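Local coordinates for protein RNA-dependent RNA Polymerase (Bombyx mori cytoplasmic polyhedrosis virus, PDB 6TZ0) that catalyses RNA-templated RNA synthesis, transcribing and replicating the double-stranded RNA genome of the virus, at residues Ala443-Val455 with Leu973-Lys985. Sequence-based numbering, arbitrary orientation.
Sequences AAWSNSRIVMQAV and LQEKIQKSAMATK
W445 and M982 pair through their backbones in a single antiparallel bridge, a worked example of how two main-chain bonds can hold together segments distant in sequence. W445 N donates almost straight to M982 O (2.7 Å), and M982 N returns a more bent bond to W445 O. With its CG anti to the carbonyl carbon (chi1 -71°), the indole reaches K985, whose CB sits over the centre of the six-membered ring, 3.7 Å from its centroid, in a CH-pi contact; K985 CD passes near W445 CH2 before the amine leads away. M982 bends at chi3, folding CE back to 4.3 Å from W445 CB.

Beyond the bridge, S446 OG accepts from S448 N, closing an ST turn. S448, the N-cap of helix 449-455, meets S980 hydroxyl to hydroxyl, OG to OG at 3.0 Å. Past these serines the contact turns apolar: V451 CG2 packs on I977, V451 CG1 faces A981 CB at 4.1 Å, A454 CB meets I977 CD1, and I450 CG1 meets L973 CD1, as the helices cross at -105°. L436 lies on V451, and L937 on I450 and L973. Main-chain and hydroxyl bonds thus fix the register, while aliphatic packing seats helix 449-455 against helix 973-979, joining central polymerase and C-terminal regions.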
loop_
_atom_site.group_PDB
_atom_site.type_symbol
_atom_site.label_atom_id
_atom_site.label_comp_id
_atom_site.label_asym_id
_atom_site.label_seq_id
_atom_site.Cartn_x
_atom_site.Cartn_y
_atom_site.Cartn_z
ATOM N N ALA A 443 5.388 -27.052 3.977
ATOM C CA ALA A 443 6.080 -26.952 2.704
ATOM C C ALA A 443 7.268 -26.004 2.767
ATOM O O ALA A 443 8.381 -26.387 2.399
ATOM C CB ALA A 443 5.103 -26.512 1.608
ATOM N N ALA A 444 7.059 -24.776 3.236
ATOM C CA ALA A 444 8.142 -23.810 3.323
ATOM C C ALA A 444 7.837 -22.793 4.412
ATOM O O ALA A 444 6.742 -22.755 4.975
ATOM C CB ALA A 444 8.370 -23.110 1.980
ATOM N N TRP A 445 8.845 -21.983 4.720
ATOM C CA TRP A 445 8.694 -20.752 5.484
ATOM C C TRP A 445 9.005 -19.605 4.541
ATOM O O TRP A 445 10.108 -19.540 3.989
ATOM C CB TRP A 445 9.635 -20.724 6.688
ATOM C CG TRP A 445 9.267 -21.656 7.787
ATOM C CD1 TRP A 445 9.660 -22.953 7.924
ATOM C CD2 TRP A 445 8.488 -21.349 8.942
ATOM N NE1 TRP A 445 9.148 -23.482 9.078
ATOM C CE2 TRP A 445 8.424 -22.517 9.723
ATOM C CE3 TRP A 445 7.827 -20.202 9.388
ATOM C CZ2 TRP A 445 7.724 -22.574 10.925
ATOM C CZ3 TRP A 445 7.133 -20.260 10.581
ATOM C CH2 TRP A 445 7.087 -21.439 11.335
ATOM N N SER A 446 8.043 -18.708 4.351
ATOM C CA SER A 446 8.225 -17.625 3.400
ATOM C C SER A 446 7.303 -16.475 3.766
ATOM O O SER A 446 6.337 -16.636 4.512
ATOM C CB SER A 446 7.955 -18.092 1.969
ATOM O OG SER A 446 8.176 -17.037 1.053
ATOM N N ASN A 447 7.617 -15.308 3.216
ATOM C CA ASN A 447 6.772 -14.134 3.340
ATOM C C ASN A 447 6.363 -13.556 1.996
ATOM O O ASN A 447 5.754 -12.482 1.961
ATOM C CB ASN A 447 7.468 -13.059 4.185
ATOM C CG ASN A 447 8.848 -12.696 3.667
ATOM O OD1 ASN A 447 9.316 -13.220 2.658
ATOM N ND2 ASN A 447 9.499 -11.769 4.354
ATOM N N SER A 448 6.694 -14.220 0.895
ATOM C CA SER A 448 6.291 -13.746 -0.417
ATOM C C SER A 448 4.919 -14.295 -0.768
ATOM O O SER A 448 4.570 -15.419 -0.400
ATOM C CB SER A 448 7.298 -14.170 -1.478
ATOM O OG SER A 448 7.252 -15.565 -1.659
ATOM N N ARG A 449 4.144 -13.494 -1.496
ATOM C CA ARG A 449 2.810 -13.919 -1.890
ATOM C C ARG A 449 2.853 -14.965 -2.991
ATOM O O ARG A 449 1.921 -15.763 -3.115
ATOM C CB ARG A 449 1.990 -12.713 -2.332
ATOM C CG ARG A 449 1.658 -11.786 -1.199
ATOM C CD ARG A 449 0.728 -10.689 -1.637
ATOM N NE ARG A 449 0.402 -9.808 -0.524
ATOM C CZ ARG A 449 -0.591 -10.024 0.328
ATOM N NH1 ARG A 449 -1.362 -11.089 0.197
ATOM N NH2 ARG A 449 -0.820 -9.172 1.311
ATOM N N ILE A 450 3.929 -15.005 -3.770
ATOM C CA ILE A 450 3.953 -15.932 -4.893
ATOM C C ILE A 450 4.325 -17.348 -4.438
ATOM O O ILE A 450 3.825 -18.327 -4.999
ATOM C CB ILE A 450 4.871 -15.383 -6.005
ATOM C CG1 ILE A 450 4.617 -16.113 -7.319
ATOM C CG2 ILE A 450 6.335 -15.416 -5.619
ATOM C CD1 ILE A 450 3.239 -15.857 -7.886
ATOM N N VAL A 451 5.122 -17.498 -3.380
ATOM C CA VAL A 451 5.370 -18.829 -2.832
ATOM C C VAL A 451 4.150 -19.322 -2.065
ATOM O O VAL A 451 3.794 -20.504 -2.133
ATOM C CB VAL A 451 6.649 -18.813 -1.968
ATOM C CG1 VAL A 451 6.842 -20.109 -1.213
ATOM C CG2 VAL A 451 7.847 -18.592 -2.852
ATOM N N MET A 452 3.465 -18.410 -1.375
ATOM C CA MET A 452 2.189 -18.716 -0.733
ATOM C C MET A 452 1.140 -19.157 -1.747
ATOM O O MET A 452 0.344 -20.060 -1.475
ATOM C CB MET A 452 1.727 -17.484 0.043
ATOM C CG MET A 452 0.346 -17.511 0.671
ATOM S SD MET A 452 0.004 -18.612 2.040
ATOM C CE MET A 452 -1.786 -18.562 2.040
ATOM N N GLN A 453 1.144 -18.553 -2.932
ATOM C CA GLN A 453 0.205 -18.959 -3.971
ATOM C C GLN A 453 0.623 -20.277 -4.612
ATOM O O GLN A 453 -0.229 -21.081 -5.001
ATOM C CB GLN A 453 0.083 -17.843 -5.010
ATOM C CG GLN A 453 -0.892 -18.121 -6.131
ATOM C CD GLN A 453 -2.310 -18.274 -5.648
ATOM O OE1 GLN A 453 -2.787 -17.502 -4.826
ATOM N NE2 GLN A 453 -2.990 -19.290 -6.147
ATOM N N ALA A 454 1.930 -20.524 -4.718
ATOM C CA ALA A 454 2.405 -21.787 -5.269
ATOM C C ALA A 454 2.171 -22.956 -4.319
ATOM O O ALA A 454 2.066 -24.101 -4.764
ATOM C CB ALA A 454 3.886 -21.679 -5.615
ATOM N N VAL A 455 2.083 -22.693 -3.018
ATOM C CA VAL A 455 1.871 -23.769 -2.055
ATOM C C VAL A 455 0.413 -24.216 -2.047
ATOM O O VAL A 455 0.116 -25.414 -2.113
ATOM C CB VAL A 455 2.360 -23.324 -0.662
ATOM C CG1 VAL A 455 1.832 -24.216 0.417
ATOM C CG2 VAL A 455 3.871 -23.382 -0.614
ATOM N N LEU A 973 10.400 -18.075 -12.646
ATOM C CA LEU A 973 9.416 -18.312 -11.601
ATOM C C LEU A 973 9.923 -19.378 -10.635
ATOM O O LEU A 973 9.726 -19.268 -9.414
ATOM C CB LEU A 973 8.087 -18.707 -12.244
ATOM C CG LEU A 973 6.818 -18.763 -11.401
ATOM C CD1 LEU A 973 6.512 -17.395 -10.840
ATOM C CD2 LEU A 973 5.663 -19.246 -12.252
ATOM N N GLN A 974 10.612 -20.396 -11.174
ATOM C CA GLN A 974 11.435 -21.289 -10.361
ATOM C C GLN A 974 12.474 -20.513 -9.571
ATOM O O GLN A 974 12.693 -20.791 -8.387
ATOM C CB GLN A 974 12.152 -22.319 -11.234
ATOM C CG GLN A 974 11.268 -23.299 -11.954
ATOM C CD GLN A 974 12.056 -24.341 -12.716
ATOM O OE1 GLN A 974 13.287 -24.335 -12.712
ATOM N NE2 GLN A 974 11.346 -25.237 -13.391
ATOM N N GLU A 975 13.122 -19.532 -10.209
ATOM C CA GLU A 975 14.142 -18.748 -9.522
ATOM C C GLU A 975 13.538 -17.866 -8.443
ATOM O O GLU A 975 14.132 -17.703 -7.376
ATOM C CB GLU A 975 14.929 -17.892 -10.510
ATOM C CG GLU A 975 15.884 -18.649 -11.405
ATOM C CD GLU A 975 16.693 -17.712 -12.279
ATOM O OE1 GLU A 975 16.371 -16.507 -12.302
ATOM O OE2 GLU A 975 17.663 -18.169 -12.919
ATOM N N LYS A 976 12.355 -17.303 -8.694
ATOM C CA LYS A 976 11.714 -16.442 -7.704
ATOM C C LYS A 976 11.287 -17.239 -6.476
ATOM O O LYS A 976 11.505 -16.803 -5.332
ATOM C CB LYS A 976 10.516 -15.742 -8.344
ATOM C CG LYS A 976 9.931 -14.607 -7.536
ATOM C CD LYS A 976 8.711 -14.036 -8.244
ATOM C CE LYS A 976 9.081 -13.293 -9.518
ATOM N NZ LYS A 976 9.799 -12.019 -9.248
ATOM N N ILE A 977 10.718 -18.428 -6.701
ATOM C CA ILE A 977 10.365 -19.318 -5.596
ATOM C C ILE A 977 11.617 -19.796 -4.867
ATOM O O ILE A 977 11.633 -19.890 -3.634
ATOM C CB ILE A 977 9.504 -20.486 -6.117
ATOM C CG1 ILE A 977 8.148 -19.960 -6.577
ATOM C CG2 ILE A 977 9.289 -21.561 -5.067
ATOM C CD1 ILE A 977 7.304 -20.984 -7.267
ATOM N N GLN A 978 12.705 -20.044 -5.605
ATOM C CA GLN A 978 13.943 -20.495 -4.977
ATOM C C GLN A 978 14.580 -19.402 -4.130
ATOM O O GLN A 978 15.197 -19.704 -3.103
ATOM C CB GLN A 978 14.920 -20.984 -6.047
ATOM C CG GLN A 978 16.102 -21.792 -5.521
ATOM C CD GLN A 978 17.299 -20.940 -5.154
ATOM O OE1 GLN A 978 17.524 -19.881 -5.738
ATOM N NE2 GLN A 978 18.073 -21.398 -4.178
ATOM N N LYS A 979 14.448 -18.138 -4.535
ATOM C CA LYS A 979 14.970 -17.054 -3.710
ATOM C C LYS A 979 14.149 -16.885 -2.443
ATOM O O LYS A 979 14.702 -16.832 -1.339
ATOM C CB LYS A 979 15.003 -15.734 -4.484
ATOM C CG LYS A 979 15.937 -15.711 -5.668
ATOM C CD LYS A 979 17.380 -15.896 -5.270
ATOM C CE LYS A 979 18.274 -15.784 -6.491
ATOM N NZ LYS A 979 18.064 -16.934 -7.421
ATOM N N SER A 980 12.829 -16.803 -2.573
ATOM C CA SER A 980 12.042 -16.341 -1.438
ATOM C C SER A 980 11.461 -17.456 -0.571
ATOM O O SER A 980 10.507 -17.197 0.164
ATOM C CB SER A 980 10.920 -15.426 -1.929
ATOM O OG SER A 980 10.034 -16.124 -2.777
ATOM N N ALA A 981 12.008 -18.668 -0.602
ATOM C CA ALA A 981 11.499 -19.745 0.236
ATOM C C ALA A 981 12.595 -20.336 1.115
ATOM O O ALA A 981 13.770 -20.372 0.742
ATOM C CB ALA A 981 10.870 -20.854 -0.607
ATOM N N MET A 982 12.189 -20.809 2.294
ATOM C CA MET A 982 13.090 -21.392 3.277
ATOM C C MET A 982 12.489 -22.677 3.818
ATOM O O MET A 982 11.268 -22.843 3.842
ATOM C CB MET A 982 13.337 -20.450 4.448
ATOM C CG MET A 982 14.084 -19.196 4.107
ATOM S SD MET A 982 14.157 -18.165 5.568
ATOM C CE MET A 982 12.447 -17.681 5.621
ATOM N N ALA A 983 13.355 -23.580 4.271
ATOM C CA ALA A 983 12.906 -24.795 4.936
ATOM C C ALA A 983 12.890 -24.672 6.451
ATOM O O ALA A 983 12.523 -25.635 7.130
ATOM C CB ALA A 983 13.783 -25.982 4.529
ATOM N N THR A 984 13.273 -23.519 6.993
ATOM C CA THR A 984 13.223 -23.270 8.424
ATOM C C THR A 984 12.875 -21.808 8.656
ATOM O O THR A 984 12.843 -21.000 7.725
ATOM C CB THR A 984 14.545 -23.624 9.104
ATOM O OG1 THR A 984 14.416 -23.443 10.519
ATOM C CG2 THR A 984 15.662 -22.744 8.576
ATOM N N LYS A 985 12.615 -21.465 9.915
ATOM C CA LYS A 985 12.176 -20.117 10.246
ATOM C C LYS A 985 13.296 -19.204 10.724
ATOM O O LYS A 985 13.044 -18.015 10.940
ATOM C CB LYS A 985 11.078 -20.162 11.312
ATOM C CG LYS A 985 11.539 -20.663 12.664
ATOM C CD LYS A 985 10.378 -20.729 13.641
ATOM C CE LYS A 985 10.811 -21.268 14.996
ATOM N NZ LYS A 985 11.714 -20.328 15.718
#